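Local coordinates for thermostable carboxypeptidase 1 (Pyrococcus furiosus, PDB 1KA2), which removes amino acids one after another from the C-terminus of peptides, with broad specificity, as a cobalt-dependent metallocarboxypeptidase of the M32 family, at residues 21-26 / 55-60. Sequence-based numbering, arbitrary orientation.
Sequences WAIGHA and VLSHEL
Ile-23 meets Leu-56, Ser-57 and, one turn further on, Leu-60 of the facing helix. Its CD1 does most of the touching. This methyl lies 3.5 Å from CD1 of Leu-60. The same Ile-23 CD1 is 4.0 Å from CD1 of Leu-56, a side chain that runs at about a right angle to the isoleucine. The third neighbour is backbone: Ile-23 CD1 stands 4.1 Å from CA of Ser-57. The other branch, Ile-23 CG2, rests 4.1 Å from CB of Ser-57, so the serine takes part through carbon. The contact is apolar, and no hydrogen bond joins the two segments.

An extended end, with chi2 at 178°, carries CD1 of Ile-23 across to the other helix. The CA atoms of Ile-23 and Ser-57 are 6.6 Å apart. Helix 8-36 and helix 43-61 form an antiparallel helical hairpin. At this point their axes approach to 9.9 Å with a crossing angle of -159°. This contact lies away from the metal site.

The second subunit of the homodimer packs against the hairpin. Leu-56 meets Leu-56 of that subunit. Glu-59 forms a salt bridge with Arg-19 of the second subunit. On helix 8-36, His-25 is held at both ring nitrogens: ND1 hydrogen-bonds to the carbonyl oxygen of Phe-244, and NE2 to NE of Arg-46 of the second subunit.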
loop_
_atom_site.group_PDB
_atom_site.type_symbol
_atom_site.label_atom_id
_atom_site.label_comp_id
_atom_site.label_asym_id
_atom_site.label_seq_id
_atom_site.Cartn_x
_atom_site.Cartn_y
_atom_site.Cartn_z
ATOM N N TRP A 21 1.011 11.336 12.585
ATOM C CA TRP A 21 1.259 11.491 11.161
ATOM C C TRP A 21 1.535 10.136 10.500
ATOM O O TRP A 21 1.052 9.866 9.402
ATOM C CB TRP A 21 2.447 12.435 10.911
ATOM C CG TRP A 21 2.824 12.517 9.451
ATOM C CD1 TRP A 21 2.303 13.359 8.509
ATOM C CD2 TRP A 21 3.728 11.653 8.759
ATOM N NE1 TRP A 21 2.821 13.066 7.268
ATOM C CE2 TRP A 21 3.699 12.020 7.392
ATOM C CE3 TRP A 21 4.560 10.593 9.160
ATOM C CZ2 TRP A 21 4.474 11.368 6.418
ATOM C CZ3 TRP A 21 5.334 9.937 8.186
ATOM C CH2 TRP A 21 5.279 10.330 6.831
ATOM N N ALA A 22 2.304 9.282 11.164
ATOM C CA ALA A 22 2.627 7.971 10.605
ATOM C C ALA A 22 1.389 7.084 10.397
ATOM O O ALA A 22 1.276 6.387 9.383
ATOM C CB ALA A 22 3.642 7.268 11.503
ATOM N N ILE A 23 0.472 7.087 11.361
ATOM C CA ILE A 23 -0.741 6.295 11.210
ATOM C C ILE A 23 -1.487 6.813 9.975
ATOM O O ILE A 23 -2.022 6.026 9.198
ATOM C CB ILE A 23 -1.642 6.400 12.467
ATOM C CG1 ILE A 23 -0.923 5.772 13.662
ATOM C CG2 ILE A 23 -2.970 5.681 12.241
ATOM C CD1 ILE A 23 -1.706 5.877 14.954
ATOM N N GLY A 24 -1.493 8.133 9.780
ATOM C CA GLY A 24 -2.162 8.723 8.623
ATOM C C GLY A 24 -1.501 8.320 7.311
ATOM O O GLY A 24 -2.170 8.050 6.304
ATOM N N HIS A 25 -0.175 8.293 7.311
ATOM C CA HIS A 25 0.561 7.876 6.129
ATOM C C HIS A 25 0.053 6.476 5.817
ATOM O O HIS A 25 -0.317 6.156 4.691
ATOM C CB HIS A 25 2.044 7.805 6.447
ATOM C CG HIS A 25 2.873 7.278 5.323
ATOM N ND1 HIS A 25 3.201 8.039 4.222
ATOM C CD2 HIS A 25 3.440 6.064 5.127
ATOM C CE1 HIS A 25 3.938 7.316 3.395
ATOM N NE2 HIS A 25 4.098 6.114 3.923
ATOM N N ALA A 26 0.026 5.647 6.851
ATOM C CA ALA A 26 -0.434 4.274 6.712
ATOM C C ALA A 26 -1.888 4.220 6.217
ATOM O O ALA A 26 -2.200 3.452 5.321
ATOM C CB ALA A 26 -0.286 3.546 8.045
ATOM N N VAL A 55 -9.253 4.281 15.402
ATOM C CA VAL A 55 -9.467 4.408 16.832
ATOM C C VAL A 55 -8.140 4.726 17.528
ATOM O O VAL A 55 -8.102 5.489 18.488
ATOM C CB VAL A 55 -10.058 3.118 17.445
ATOM C CG1 VAL A 55 -10.057 3.215 18.966
ATOM C CG2 VAL A 55 -11.487 2.907 16.933
ATOM N N LEU A 56 -7.051 4.155 17.029
ATOM C CA LEU A 56 -5.751 4.387 17.636
ATOM C C LEU A 56 -5.373 5.843 17.442
ATOM O O LEU A 56 -4.926 6.522 18.372
ATOM C CB LEU A 56 -4.688 3.493 16.987
ATOM C CG LEU A 56 -3.526 3.004 17.860
ATOM C CD1 LEU A 56 -2.430 2.435 16.952
ATOM C CD2 LEU A 56 -2.979 4.141 18.713
ATOM N N SER A 57 -5.565 6.314 16.217
ATOM C CA SER A 57 -5.252 7.685 15.850
ATOM C C SER A 57 -5.978 8.689 16.754
ATOM O O SER A 57 -5.352 9.577 17.339
ATOM C CB SER A 57 -5.639 7.911 14.389
ATOM O OG SER A 57 -4.972 9.038 13.869
ATOM N N HIS A 58 -7.297 8.531 16.853
ATOM C CA HIS A 58 -8.165 9.381 17.672
ATOM C C HIS A 58 -7.698 9.358 19.125
ATOM O O HIS A 58 -7.718 10.376 19.817
ATOM C CB HIS A 58 -9.615 8.864 17.588
ATOM C CG HIS A 58 -10.594 9.622 18.438
ATOM N ND1 HIS A 58 -11.030 10.894 18.127
ATOM C CD2 HIS A 58 -11.247 9.272 19.573
ATOM C CE1 HIS A 58 -11.911 11.291 19.028
ATOM N NE2 HIS A 58 -12.061 10.325 19.917
ATOM N N GLU A 59 -7.286 8.181 19.581
ATOM C CA GLU A 59 -6.811 8.010 20.941
ATOM C C GLU A 59 -5.547 8.833 21.183
ATOM O O GLU A 59 -5.414 9.486 22.215
ATOM C CB GLU A 59 -6.536 6.533 21.207
ATOM C CG GLU A 59 -6.154 6.217 22.636
ATOM C CD GLU A 59 -5.956 4.730 22.868
ATOM O OE1 GLU A 59 -6.936 3.961 22.707
ATOM O OE2 GLU A 59 -4.815 4.338 23.211
ATOM N N LEU A 60 -4.626 8.804 20.223
ATOM C CA LEU A 60 -3.371 9.546 20.338
ATOM C C LEU A 60 -3.587 11.062 20.281
ATOM O O LEU A 60 -2.925 11.827 20.986
ATOM C CB LEU A 60 -2.405 9.123 19.220
ATOM C CG LEU A 60 -1.828 7.700 19.248
ATOM C CD1 LEU A 60 -0.962 7.463 18.015
ATOM C CD2 LEU A 60 -0.998 7.501 20.503
#